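Local coordinates for GDSL-like protein (Roseburia intestinalis L1-82, PDB 6HFZ) that removes acetyl groups from acetylated mannans, acting as a two-domain carbohydrate esterase whose hydrolase domain belongs to the GDSL-like branch of the SGNH family, at residues A[126-131]-A[135-140]; A[105-110]-A[122-127]; A[18-23]-A[207-212]; A[171-176]-A[200-205]. All coordinates share one frame; numbering follows the deposited sequence.

Contact 1. Residues A[126-131]-A[135-140]; sequences RKVYTS and PAVLLV
The carbonyl oxygen Val-128 O, in the last turn of helix 115-129, is gripped by two groups of Ser-131 that approach from one face of its plane, while Pro-135 CG closes in to 3.4 Å from Val-128 O. The hydroxyl bond is the shorter, Ser-131 OG to Val-128 O being 2.7 Å with the donor tilted 23° from the carbonyl plane; the backbone bond from Ser-131 N to Val-128 O is 3.2 Å. With chi1 at 64°, OG sits between its backbone N and carbonyl carbon and curls back over the helix end, where it lies 3.4 Å from Pro-135 CD. An alanine here removes the hydroxyl, and the turn after the helix would probably be held less firmly, with Val-128 O left to the longer backbone bond.

Val-128 CG1 meets Pro-135 CG and Val-137 CG2, each at 4.0 Å, crossing the proline at about a right angle. Val-137 CG2 also comes to the edge of the Tyr-129 ring, near its plane. No hydrogen bond spans the segments: Val-128 O takes its two donors from Ser-131, Arg-19 NH1 bridges Tyr-129 O and Pro-135 O from outside, and apolar contacts join this beta-alpha-beta helix to strand 136-141.

Contact 2. Residues A[105-110]-A[122-127]; sequences IEFSVN and EGLVRK. With ACT (acetate ion), chain E.
Ile-105 and Leu-124 reach toward each other tip to tip, whereas the side chain of Phe-107 crosses Leu-124 at about a right angle, and one methyl serves both neighbours. That methyl is Leu-124 CD2, 3.9 Å from Ile-105 CG2 and 3.6 Å from Phe-107 CE2. Leu-124 carries its CG anti to the backbone N (chi1 172°), which sends the branch off the helix toward the end of strand 102-106. The longer branch of Ile-105 reaches the helix with CD1, 4.3 Å from Val-125 CG2. All four side chains are buried, and Val-88 of helix 84-96 also packs against Leu-124.

Farther along the segment, Asn-110 gives an almost straight hydrogen bond from ND2 to OXT of a bound acetate, 2.7 Å long with an N-H...O angle of 165°; Ser-41 N, Gly-81 N and His-193 NE2 also bind this ion, which probably came from the crystallisation liquor. With an alanine here the amide is gone, and the anion is likely to be held less firmly, left to its other donors. Backbone N of Ser-41 and of Gly-81 beside the Asn-110 amide around one anion is consistent with the oxyanion hole of SGNH hydrolases, to which the loop leaving strand 102-106 contributes Asn-110.

Contact 3. Residues A[18-23]-A[207-212]; sequences YRLKKV and TYFLDK
Leu-20 and Leu-210 mark the nearest approach of two helical backbones, their CA atoms 8.9 Å apart. Both segments are regular helix, as the bonds from Lys-22 N to Tyr-18 O (2.9 Å) and from Asp-211 N to Thr-207 O (2.8 Å) attest. Helices 18-28 and 196-215 lie side by side in one layer of the alpha/beta sandwich expected of an SGNH hydrolase, and their inward side chains reach strand 136-141: Val-23 packs on Ala-136, Phe-209 on Leu-138.

The two segments bury only 87 Å² on each other, and Leu-20 carries most of the meeting. Its CG is anti to the backbone N (chi1 -180°), and CD2 enters the gap between two consecutive residues of the partner helix. Phe-209 and Leu-210 both leave their helix at a slant to the other segment, while the ends of their side chains lie closer to it. Leu-20 also touches Trp-63 of helix 55-66, and Leu-210 touches Trp-62, so a third helix takes part in the junction. The whole apolar meeting converges on one methyl: Leu-20 CD2 is 4.1 Å from Phe-209 CE2 and 4.2 Å from Leu-210 CD2.

Contact 4. Residues A[171-176]-A[200-205]; sequences STIYPE and ALVASV
Ile-173 packs on Leu-201, whose peptide carbonyl is the flat group to consider here. Val-205 N and Ser-204 OG reach Leu-201 O from the same face of that plane, at 3.1 Å and 2.6 Å respectively. The hydroxyl is tilted 24° from the plane and meets the carbonyl at a C=O...O angle of 117°, well bent from the bond direction. Ser-204 OG is also hydrogen-bonded to Tyr-7 OH, so the hydroxyl links the helix backbone to the N-terminal part of the chain.

The contact proper is apolar. Ile-173 is stretched out (chi2 -177°), and its terminal CD1 slots between two neighbours on the helix, 3.8 Å from Leu-201 CB and 3.9 Å from Val-202 CG2; it crosses Val-202 at about a right angle and Leu-201 at a slant. In the alpha/beta fold of this esterase, the short helix 173-178, which follows strand 166-168, is thereby laid against the long helix 196-215.

One turn farther along helix 196-215, Val-205 meets Thr-172 tip to tip, with Thr-172 OG1 3.8 Å from Val-205 CG2. The hydroxyl is nevertheless not left without a polar mate, since it is hydrogen-bonded to Ser-168 O. Tyr-3 and Ile-5 pack against Leu-201, and Tyr-145 touches Ile-173.

Contacts 1 and 2 share helix 115-129 and lie about 9 Å apart between centres. Their strands are neighbours in the sheet, paired by a probable hydrogen bond from Val-140 N to Ile-105 O, 3.0 Å. Together they hold one beta-alpha-beta unit on one side of that sheet, whereas contact 3 belongs to the helices on the other. Arg-19 nevertheless ties contact 3 to contact 1: its NH1 probably hydrogen-bonds to Pro-135 O (2.8 Å) and Tyr-129 O (2.9 Å). Contacts 3 and 4 occupy successive parts of helix 196-215, centres about 18 Å apart. Contact 2 alone carries a residue bound to the acetate; contact 4, its centre about 20 Å from that of contact 2, is remote packing.

Contact 1. Residues A[126-131]-A[135-140]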
loop_
_atom_site.group_PDB
_atom_site.type_symbol
_atom_site.label_atom_id
_atom_site.label_comp_id
_atom_site.label_asym_id
_atom_site.label_seq_id
_atom_site.Cartn_x
_atom_site.Cartn_y
_atom_site.Cartn_z
ATOM N N ARG A 126 -7.592 -2.237 -10.513
ATOM C CA ARG A 126 -8.947 -2.648 -10.959
ATOM C C ARG A 126 -9.992 -2.325 -9.882
ATOM O O ARG A 126 -11.048 -1.758 -10.188
ATOM C CB ARG A 126 -8.986 -4.114 -11.367
ATOM C CG ARG A 126 -8.212 -4.400 -12.644
ATOM C CD ARG A 126 -8.218 -5.857 -12.993
ATOM N NE ARG A 126 -9.569 -6.274 -13.351
ATOM C CZ ARG A 126 -10.051 -6.292 -14.592
ATOM N NH1 ARG A 126 -9.342 -5.799 -15.596
ATOM N NH2 ARG A 126 -11.240 -6.852 -14.815
ATOM N N LYS A 127 -9.728 -2.691 -8.620
ATOM C CA LYS A 127 -10.713 -2.500 -7.561
ATOM C C LYS A 127 -11.023 -1.012 -7.387
ATOM O O LYS A 127 -12.143 -0.611 -7.155
ATOM C CB LYS A 127 -10.224 -3.136 -6.258
ATOM C CG LYS A 127 -11.041 -2.835 -4.995
ATOM C CD LYS A 127 -10.669 -3.644 -3.787
ATOM C CE LYS A 127 -11.103 -5.084 -3.889
ATOM N NZ LYS A 127 -10.368 -5.979 -2.957
ATOM N N VAL A 128 -9.976 -0.175 -7.336
ATOM C CA VAL A 128 -10.212 1.256 -7.105
ATOM C C VAL A 128 -10.910 1.889 -8.314
ATOM O O VAL A 128 -11.856 2.679 -8.164
ATOM C CB VAL A 128 -8.900 1.972 -6.725
ATOM C CG1 VAL A 128 -9.072 3.475 -6.685
ATOM C CG2 VAL A 128 -8.318 1.450 -5.415
ATOM N N TYR A 129 -10.457 1.561 -9.513
ATOM C CA TYR A 129 -10.893 2.211 -10.742
ATOM C C TYR A 129 -12.377 1.884 -10.999
ATOM O O TYR A 129 -13.120 2.743 -11.446
ATOM C CB TYR A 129 -10.014 1.774 -11.905
ATOM C CG TYR A 129 -10.275 2.428 -13.243
ATOM C CD1 TYR A 129 -9.956 3.760 -13.486
ATOM C CD2 TYR A 129 -10.905 1.729 -14.260
ATOM C CE1 TYR A 129 -10.166 4.335 -14.736
ATOM C CE2 TYR A 129 -11.107 2.291 -15.520
ATOM C CZ TYR A 129 -10.735 3.598 -15.755
ATOM O OH TYR A 129 -10.885 4.155 -17.001
ATOM N N THR A 130 -12.792 0.658 -10.673
ATOM C CA THR A 130 -14.204 0.248 -10.901
ATOM C C THR A 130 -15.095 0.443 -9.670
ATOM O O THR A 130 -16.325 0.084 -9.699
ATOM C CB THR A 130 -14.281 -1.187 -11.420
ATOM O OG1 THR A 130 -13.839 -2.025 -10.354
ATOM C CG2 THR A 130 -13.451 -1.379 -12.667
ATOM N N SER A 131 -14.591 1.044 -8.603
ATOM C CA SER A 131 -15.407 1.271 -7.391
ATOM C C SER A 131 -16.555 2.259 -7.663
ATOM O O SER A 131 -16.592 2.960 -8.695
ATOM C CB SER A 131 -14.565 1.738 -6.240
ATOM O OG SER A 131 -13.972 2.999 -6.512
ATOM N N PRO A 135 -13.464 6.984 -9.131
ATOM C CA PRO A 135 -12.486 8.043 -8.894
ATOM C C PRO A 135 -11.451 8.208 -10.015
ATOM O O PRO A 135 -11.106 7.266 -10.679
ATOM C CB PRO A 135 -11.775 7.585 -7.619
ATOM C CG PRO A 135 -11.879 6.093 -7.691
ATOM C CD PRO A 135 -13.278 5.844 -8.215
ATOM N N ALA A 136 -11.008 9.453 -10.219
ATOM C CA ALA A 136 -9.799 9.725 -10.962
ATOM C C ALA A 136 -8.637 9.092 -10.194
ATOM O O ALA A 136 -8.565 9.213 -8.964
ATOM C CB ALA A 136 -9.580 11.205 -11.117
ATOM N N VAL A 137 -7.787 8.387 -10.931
ATOM C CA VAL A 137 -6.637 7.692 -10.345
ATOM C C VAL A 137 -5.368 8.229 -11.006
ATOM O O VAL A 137 -5.313 8.353 -12.232
ATOM C CB VAL A 137 -6.755 6.178 -10.544
ATOM C CG1 VAL A 137 -5.523 5.424 -10.037
ATOM C CG2 VAL A 137 -8.012 5.609 -9.902
ATOM N N LEU A 138 -4.376 8.584 -10.177
ATOM C CA LEU A 138 -3.054 8.998 -10.623
ATOM C C LEU A 138 -2.016 8.103 -9.930
ATOM O O LEU A 138 -2.020 8.004 -8.668
ATOM C CB LEU A 138 -2.849 10.467 -10.252
ATOM C CG LEU A 138 -1.437 11.021 -10.420
ATOM C CD1 LEU A 138 -1.094 11.041 -11.889
ATOM C CD2 LEU A 138 -1.349 12.409 -9.797
ATOM N N LEU A 139 -1.141 7.476 -10.710
ATOM C CA LEU A 139 -0.100 6.635 -10.126
ATOM C C LEU A 139 1.116 7.515 -9.841
ATOM O O LEU A 139 1.483 8.404 -10.654
ATOM C CB LEU A 139 0.246 5.474 -11.062
ATOM C CG LEU A 139 -0.915 4.611 -11.542
ATOM C CD1 LEU A 139 -0.408 3.407 -12.276
ATOM C CD2 LEU A 139 -1.808 4.138 -10.409
ATOM N N VAL A 140 1.725 7.328 -8.664
ATOM C CA VAL A 140 2.933 8.059 -8.356
ATOM C C VAL A 140 4.063 7.061 -8.073
ATOM O O VAL A 140 3.925 6.137 -7.274
ATOM C CB VAL A 140 2.706 9.014 -7.163
ATOM C CG1 VAL A 140 4.009 9.597 -6.639
ATOM C CG2 VAL A 140 1.734 10.141 -7.507
#

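Contact 2. Residues A[105-110]-A[122-127]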
loop_
_atom_site.group_PDB
_atom_site.type_symbol
_atom_site.label_atom_id
_atom_site.label_comp_id
_atom_site.label_asym_id
_atom_site.label_seq_id
_atom_site.Cartn_x
_atom_site.Cartn_y
_atom_site.Cartn_z
ATOM N N ILE A 105 -2.122 6.479 -6.026
ATOM C CA ILE A 105 -1.642 5.200 -5.631
ATOM C C ILE A 105 -0.107 5.213 -5.675
ATOM O O ILE A 105 0.475 5.512 -6.696
ATOM C CB ILE A 105 -2.225 4.091 -6.516
ATOM C CG1 ILE A 105 -3.740 3.969 -6.384
ATOM C CG2 ILE A 105 -1.538 2.777 -6.199
ATOM C CD1 ILE A 105 -4.339 3.009 -7.332
ATOM N N GLU A 106 0.543 4.864 -4.562
ATOM C CA GLU A 106 1.968 5.119 -4.384
ATOM C C GLU A 106 2.621 3.936 -3.661
ATOM O O GLU A 106 2.724 3.941 -2.413
ATOM C CB GLU A 106 2.093 6.422 -3.591
ATOM C CG GLU A 106 3.492 6.980 -3.420
ATOM C CD GLU A 106 4.378 6.309 -2.392
ATOM O OE1 GLU A 106 5.401 5.696 -2.835
ATOM O OE2 GLU A 106 4.035 6.337 -1.163
ATOM N N PHE A 107 3.059 2.937 -4.445
ATOM C CA PHE A 107 3.618 1.696 -3.898
ATOM C C PHE A 107 4.924 1.293 -4.609
ATOM O O PHE A 107 5.415 0.188 -4.418
ATOM C CB PHE A 107 2.602 0.548 -3.980
ATOM C CG PHE A 107 1.516 0.590 -2.939
ATOM C CD1 PHE A 107 1.831 0.482 -1.579
ATOM C CD2 PHE A 107 0.196 0.799 -3.295
ATOM C CE1 PHE A 107 0.828 0.479 -0.613
ATOM C CE2 PHE A 107 -0.788 0.900 -2.311
ATOM C CZ PHE A 107 -0.481 0.691 -0.985
ATOM N N SER A 108 5.453 2.155 -5.495
ATOM C CA SER A 108 6.591 1.762 -6.352
ATOM C C SER A 108 7.944 1.653 -5.624
ATOM O O SER A 108 8.904 1.154 -6.260
ATOM C CB SER A 108 6.680 2.670 -7.586
ATOM O OG SER A 108 5.416 2.700 -8.244
ATOM N N VAL A 109 8.061 2.040 -4.329
ATOM C CA VAL A 109 9.263 1.713 -3.567
ATOM C C VAL A 109 8.899 0.859 -2.349
ATOM O O VAL A 109 9.686 0.770 -1.350
ATOM C CB VAL A 109 10.066 2.954 -3.157
ATOM C CG1 VAL A 109 10.725 3.610 -4.375
ATOM C CG2 VAL A 109 9.251 3.982 -2.384
ATOM N N ASN A 110 7.741 0.215 -2.397
ATOM C CA ASN A 110 7.340 -0.758 -1.389
ATOM C C ASN A 110 7.269 -2.146 -2.034
ATOM O O ASN A 110 7.937 -3.093 -1.591
ATOM C CB ASN A 110 5.987 -0.407 -0.763
ATOM C CG ASN A 110 6.071 0.771 0.180
ATOM O OD1 ASN A 110 5.749 1.898 -0.203
ATOM N ND2 ASN A 110 6.607 0.533 1.377
ATOM N N GLU A 122 -2.198 -4.781 -10.059
ATOM C CA GLU A 122 -3.301 -4.824 -11.006
ATOM C C GLU A 122 -4.643 -5.016 -10.265
ATOM O O GLU A 122 -5.619 -4.302 -10.574
ATOM C CB GLU A 122 -3.129 -5.901 -12.080
ATOM C CG GLU A 122 -4.306 -5.887 -13.029
ATOM C CD GLU A 122 -4.102 -6.623 -14.341
ATOM O OE1 GLU A 122 -4.580 -6.096 -15.398
ATOM O OE2 GLU A 122 -3.437 -7.641 -14.325
ATOM N N GLY A 123 -4.692 -5.948 -9.301
ATOM C CA GLY A 123 -5.872 -6.140 -8.475
ATOM C C GLY A 123 -6.290 -4.871 -7.773
ATOM O O GLY A 123 -7.463 -4.537 -7.757
ATOM N N LEU A 124 -5.309 -4.148 -7.191
ATOM C CA LEU A 124 -5.607 -2.900 -6.495
ATOM C C LEU A 124 -6.172 -1.863 -7.464
ATOM O O LEU A 124 -7.240 -1.197 -7.171
ATOM C CB LEU A 124 -4.331 -2.378 -5.824
ATOM C CG LEU A 124 -4.488 -0.978 -5.228
ATOM C CD1 LEU A 124 -5.536 -0.941 -4.104
ATOM C CD2 LEU A 124 -3.136 -0.449 -4.733
ATOM N N VAL A 125 -5.495 -1.667 -8.602
ATOM C CA VAL A 125 -5.924 -0.678 -9.587
ATOM C C VAL A 125 -7.360 -0.995 -10.073
ATOM O O VAL A 125 -8.218 -0.091 -10.177
ATOM C CB VAL A 125 -4.914 -0.541 -10.749
ATOM C CG1 VAL A 125 -5.483 0.251 -11.919
ATOM C CG2 VAL A 125 -3.589 0.042 -10.293
ATOM N N ARG A 126 -7.592 -2.237 -10.513
ATOM C CA ARG A 126 -8.947 -2.648 -10.959
ATOM C C ARG A 126 -9.992 -2.325 -9.882
ATOM O O ARG A 126 -11.048 -1.758 -10.188
ATOM C CB ARG A 126 -8.986 -4.114 -11.367
ATOM C CG ARG A 126 -8.212 -4.400 -12.644
ATOM C CD ARG A 126 -8.218 -5.857 -12.993
ATOM N NE ARG A 126 -9.569 -6.274 -13.351
ATOM C CZ ARG A 126 -10.051 -6.292 -14.592
ATOM N NH1 ARG A 126 -9.342 -5.799 -15.596
ATOM N NH2 ARG A 126 -11.240 -6.852 -14.815
ATOM N N LYS A 127 -9.728 -2.691 -8.620
ATOM C CA LYS A 127 -10.713 -2.500 -7.561
ATOM C C LYS A 127 -11.023 -1.012 -7.387
ATOM O O LYS A 127 -12.143 -0.611 -7.155
ATOM C CB LYS A 127 -10.224 -3.136 -6.258
ATOM C CG LYS A 127 -11.041 -2.835 -4.995
ATOM C CD LYS A 127 -10.669 -3.644 -3.787
ATOM C CE LYS A 127 -11.103 -5.084 -3.889
ATOM N NZ LYS A 127 -10.368 -5.979 -2.957
HETATM C C ACT E . 8.160 2.649 3.298
HETATM O O ACT E . 9.028 2.562 4.222
HETATM O OXT ACT E . 6.993 2.268 3.429
HETATM C CH3 ACT E . 8.506 3.218 1.960
#

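Contact 3. Residues A[18-23]-A[207-212]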
loop_
_atom_site.group_PDB
_atom_site.type_symbol
_atom_site.label_atom_id
_atom_site.label_comp_id
_atom_site.label_asym_id
_atom_site.label_seq_id
_atom_site.Cartn_x
_atom_site.Cartn_y
_atom_site.Cartn_z
ATOM N N TYR A 18 -9.943 12.026 -18.839
ATOM C CA TYR A 18 -11.383 12.207 -18.692
ATOM C C TYR A 18 -11.797 12.392 -17.226
ATOM O O TYR A 18 -12.469 13.376 -16.876
ATOM C CB TYR A 18 -12.100 11.034 -19.357
ATOM C CG TYR A 18 -13.600 11.081 -19.220
ATOM C CD1 TYR A 18 -14.349 12.044 -19.877
ATOM C CD2 TYR A 18 -14.265 10.173 -18.417
ATOM C CE1 TYR A 18 -15.729 12.080 -19.762
ATOM C CE2 TYR A 18 -15.639 10.201 -18.275
ATOM C CZ TYR A 18 -16.371 11.154 -18.956
ATOM O OH TYR A 18 -17.719 11.165 -18.825
ATOM N N ARG A 19 -11.500 11.414 -16.357
ATOM C CA ARG A 19 -11.996 11.471 -14.982
ATOM C C ARG A 19 -11.375 12.642 -14.222
ATOM O O ARG A 19 -12.025 13.365 -13.470
ATOM C CB ARG A 19 -11.661 10.171 -14.239
ATOM C CG ARG A 19 -12.519 8.988 -14.645
ATOM C CD ARG A 19 -12.277 7.809 -13.720
ATOM N NE ARG A 19 -12.971 6.617 -14.185
ATOM C CZ ARG A 19 -13.124 5.517 -13.459
ATOM N NH1 ARG A 19 -12.639 5.472 -12.227
ATOM N NH2 ARG A 19 -13.749 4.472 -13.982
ATOM N N LEU A 20 -10.060 12.819 -14.411
ATOM C CA LEU A 20 -9.370 13.866 -13.689
ATOM C C LEU A 20 -9.925 15.249 -14.095
ATOM O O LEU A 20 -10.143 16.126 -13.251
ATOM C CB LEU A 20 -7.880 13.703 -14.003
ATOM C CG LEU A 20 -6.950 14.695 -13.342
ATOM C CD1 LEU A 20 -7.293 14.898 -11.859
ATOM C CD2 LEU A 20 -5.514 14.202 -13.498
ATOM N N LYS A 21 -10.256 15.405 -15.381
ATOM C CA LYS A 21 -10.757 16.686 -15.842
ATOM C C LYS A 21 -12.196 16.862 -15.334
ATOM O O LYS A 21 -12.580 17.972 -15.008
ATOM C CB LYS A 21 -10.651 16.804 -17.360
ATOM C CG LYS A 21 -9.278 17.242 -17.864
ATOM C CD LYS A 21 -9.111 17.032 -19.348
ATOM C CE LYS A 21 -7.919 17.750 -19.937
ATOM N NZ LYS A 21 -7.875 17.587 -21.416
ATOM N N LYS A 22 -12.964 15.769 -15.234
ATOM C CA LYS A 22 -14.313 15.856 -14.657
ATOM C C LYS A 22 -14.234 16.313 -13.198
ATOM O O LYS A 22 -15.027 17.124 -12.744
ATOM C CB LYS A 22 -15.042 14.522 -14.769
ATOM C CG LYS A 22 -15.798 14.295 -16.070
ATOM C CD LYS A 22 -16.807 13.127 -16.019
ATOM C CE LYS A 22 -17.518 12.956 -14.684
ATOM N NZ LYS A 22 -18.620 11.962 -14.739
ATOM N N VAL A 23 -13.235 15.846 -12.439
ATOM C CA VAL A 23 -13.096 16.265 -11.056
ATOM C C VAL A 23 -12.788 17.763 -10.975
ATOM O O VAL A 23 -13.367 18.481 -10.146
ATOM C CB VAL A 23 -12.027 15.440 -10.309
ATOM C CG1 VAL A 23 -11.784 15.998 -8.918
ATOM C CG2 VAL A 23 -12.440 13.974 -10.263
ATOM N N THR A 207 2.320 18.353 -8.852
ATOM C CA THR A 207 1.496 19.573 -9.111
ATOM C C THR A 207 1.815 20.147 -10.516
ATOM O O THR A 207 0.938 20.732 -11.145
ATOM C CB THR A 207 1.570 20.573 -7.954
ATOM O OG1 THR A 207 2.901 21.048 -7.813
ATOM C CG2 THR A 207 1.130 20.012 -6.619
ATOM N N TYR A 208 3.062 20.005 -11.002
ATOM C CA TYR A 208 3.407 20.359 -12.378
ATOM C C TYR A 208 2.410 19.723 -13.356
ATOM O O TYR A 208 1.837 20.377 -14.262
ATOM C CB TYR A 208 4.822 19.895 -12.726
ATOM C CG TYR A 208 5.170 20.180 -14.156
ATOM C CD1 TYR A 208 5.666 21.431 -14.485
ATOM C CD2 TYR A 208 5.009 19.251 -15.171
ATOM C CE1 TYR A 208 5.978 21.753 -15.791
ATOM C CE2 TYR A 208 5.325 19.561 -16.487
ATOM C CZ TYR A 208 5.792 20.827 -16.789
ATOM O OH TYR A 208 6.131 21.219 -18.046
ATOM N N PHE A 209 2.145 18.427 -13.148
ATOM C CA PHE A 209 1.267 17.672 -14.009
ATOM C C PHE A 209 -0.179 18.139 -13.796
ATOM O O PHE A 209 -0.886 18.355 -14.776
ATOM C CB PHE A 209 1.416 16.167 -13.753
ATOM C CG PHE A 209 0.443 15.305 -14.516
ATOM C CD1 PHE A 209 0.617 15.109 -15.877
ATOM C CD2 PHE A 209 -0.636 14.721 -13.882
ATOM C CE1 PHE A 209 -0.287 14.342 -16.595
ATOM C CE2 PHE A 209 -1.529 13.938 -14.598
ATOM C CZ PHE A 209 -1.323 13.723 -15.939
ATOM N N LEU A 210 -0.604 18.293 -12.525
ATOM C CA LEU A 210 -2.013 18.666 -12.237
ATOM C C LEU A 210 -2.277 20.023 -12.922
ATOM O O LEU A 210 -3.283 20.227 -13.568
ATOM C CB LEU A 210 -2.271 18.721 -10.729
ATOM C CG LEU A 210 -2.278 17.364 -10.035
ATOM C CD1 LEU A 210 -2.585 17.503 -8.574
ATOM C CD2 LEU A 210 -3.263 16.434 -10.721
ATOM N N ASP A 211 -1.286 20.918 -12.855
ATOM C CA ASP A 211 -1.458 22.276 -13.484
ATOM C C ASP A 211 -1.579 22.142 -15.012
ATOM O O ASP A 211 -2.359 22.853 -15.655
ATOM C CB ASP A 211 -0.329 23.214 -13.040
ATOM C CG ASP A 211 -0.643 23.944 -11.746
ATOM O OD1 ASP A 211 -1.809 24.356 -11.562
ATOM O OD2 ASP A 211 0.252 24.102 -10.937
ATOM N N LYS A 212 -0.778 21.269 -15.627
ATOM C CA LYS A 212 -0.824 21.043 -17.053
ATOM C C LYS A 212 -2.207 20.503 -17.447
ATOM O O LYS A 212 -2.811 20.918 -18.456
ATOM C CB LYS A 212 0.297 20.103 -17.511
ATOM C CG LYS A 212 0.203 19.724 -18.982
ATOM C CD LYS A 212 1.082 18.590 -19.401
ATOM C CE LYS A 212 2.536 18.979 -19.346
ATOM N NZ LYS A 212 2.872 19.921 -20.432
#

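Contact 4. Residues A[171-176]-A[200-205]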
loop_
_atom_site.group_PDB
_atom_site.type_symbol
_atom_site.label_atom_id
_atom_site.label_comp_id
_atom_site.label_asym_id
_atom_site.label_seq_id
_atom_site.Cartn_x
_atom_site.Cartn_y
_atom_site.Cartn_z
ATOM N N SER A 171 12.732 9.621 -13.022
ATOM C CA SER A 171 13.088 10.401 -14.232
ATOM C C SER A 171 13.123 11.920 -14.005
ATOM O O SER A 171 13.295 12.688 -15.002
ATOM C CB SER A 171 12.145 10.029 -15.336
ATOM O OG SER A 171 10.811 10.167 -14.904
ATOM N N THR A 172 13.014 12.386 -12.743
ATOM C CA THR A 172 13.046 13.813 -12.433
ATOM C C THR A 172 14.038 14.148 -11.305
ATOM O O THR A 172 14.999 14.889 -11.557
ATOM C CB THR A 172 11.669 14.320 -12.034
ATOM O OG1 THR A 172 11.147 13.421 -11.044
ATOM C CG2 THR A 172 10.744 14.444 -13.215
ATOM N N ILE A 173 13.817 13.637 -10.089
ATOM C CA ILE A 173 14.685 13.930 -8.940
ATOM C C ILE A 173 15.998 13.125 -9.003
ATOM O O ILE A 173 17.086 13.650 -8.797
ATOM C CB ILE A 173 13.940 13.679 -7.620
ATOM C CG1 ILE A 173 12.631 14.479 -7.563
ATOM C CG2 ILE A 173 14.836 14.003 -6.448
ATOM C CD1 ILE A 173 11.902 14.323 -6.238
ATOM N N TYR A 174 15.881 11.815 -9.193
ATOM C CA TYR A 174 17.067 10.922 -9.196
ATOM C C TYR A 174 18.098 11.406 -10.207
ATOM O O TYR A 174 19.278 11.427 -9.860
ATOM C CB TYR A 174 16.699 9.447 -9.385
ATOM C CG TYR A 174 17.899 8.552 -9.537
ATOM C CD1 TYR A 174 18.739 8.211 -8.479
ATOM C CD2 TYR A 174 18.244 8.118 -10.804
ATOM C CE1 TYR A 174 19.894 7.456 -8.696
ATOM C CE2 TYR A 174 19.352 7.327 -11.027
ATOM C CZ TYR A 174 20.180 6.973 -9.969
ATOM O OH TYR A 174 21.294 6.188 -10.234
ATOM N N PRO A 175 17.744 11.803 -11.453
ATOM C CA PRO A 175 18.746 12.345 -12.391
ATOM C C PRO A 175 19.606 13.479 -11.829
ATOM O O PRO A 175 20.838 13.484 -12.088
ATOM C CB PRO A 175 17.909 12.829 -13.588
ATOM C CG PRO A 175 16.713 11.860 -13.551
ATOM C CD PRO A 175 16.422 11.649 -12.071
ATOM N N GLU A 176 19.006 14.366 -10.997
ATOM C CA GLU A 176 19.775 15.461 -10.373
ATOM C C GLU A 176 20.674 14.922 -9.249
ATOM O O GLU A 176 21.813 15.399 -9.060
ATOM C CB GLU A 176 18.842 16.617 -9.974
ATOM C CG GLU A 176 18.265 17.342 -11.187
ATOM C CD GLU A 176 19.341 18.017 -12.030
ATOM O OE1 GLU A 176 19.837 19.050 -11.597
ATOM O OE2 GLU A 176 19.783 17.449 -13.045
ATOM N N ALA A 200 8.674 18.348 -0.595
ATOM C CA ALA A 200 8.260 19.502 -1.425
ATOM C C ALA A 200 8.597 19.243 -2.906
ATOM O O ALA A 200 7.769 19.534 -3.785
ATOM C CB ALA A 200 8.900 20.776 -0.925
ATOM N N LEU A 201 9.759 18.635 -3.182
ATOM C CA LEU A 201 10.170 18.266 -4.588
ATOM C C LEU A 201 9.195 17.229 -5.166
ATOM O O LEU A 201 8.759 17.325 -6.336
ATOM C CB LEU A 201 11.595 17.705 -4.549
ATOM C CG LEU A 201 12.644 18.264 -5.499
ATOM C CD1 LEU A 201 12.338 19.674 -5.960
ATOM C CD2 LEU A 201 14.015 18.178 -4.863
ATOM N N VAL A 202 8.793 16.245 -4.366
ATOM C CA VAL A 202 7.909 15.193 -4.857
ATOM C C VAL A 202 6.564 15.815 -5.250
ATOM O O VAL A 202 5.989 15.524 -6.327
ATOM C CB VAL A 202 7.756 14.015 -3.870
ATOM C CG1 VAL A 202 6.574 13.107 -4.181
ATOM C CG2 VAL A 202 9.054 13.216 -3.795
ATOM N N ALA A 203 6.041 16.663 -4.356
ATOM C CA ALA A 203 4.791 17.329 -4.591
ATOM C C ALA A 203 4.924 18.210 -5.829
ATOM O O ALA A 203 3.991 18.353 -6.540
ATOM C CB ALA A 203 4.387 18.121 -3.374
ATOM N N SER A 204 6.065 18.892 -5.989
ATOM C CA SER A 204 6.222 19.822 -7.125
ATOM C C SER A 204 6.103 19.057 -8.452
ATOM O O SER A 204 5.579 19.582 -9.422
ATOM C CB SER A 204 7.530 20.597 -7.049
ATOM O OG SER A 204 8.635 19.755 -7.354
ATOM N N VAL A 205 6.581 17.800 -8.484
ATOM C CA VAL A 205 6.513 17.022 -9.710
ATOM C C VAL A 205 5.033 16.711 -9.997
ATOM O O VAL A 205 4.593 16.778 -11.131
ATOM C CB VAL A 205 7.398 15.759 -9.649
ATOM C CG1 VAL A 205 7.127 14.860 -10.831
ATOM C CG2 VAL A 205 8.897 16.076 -9.517
#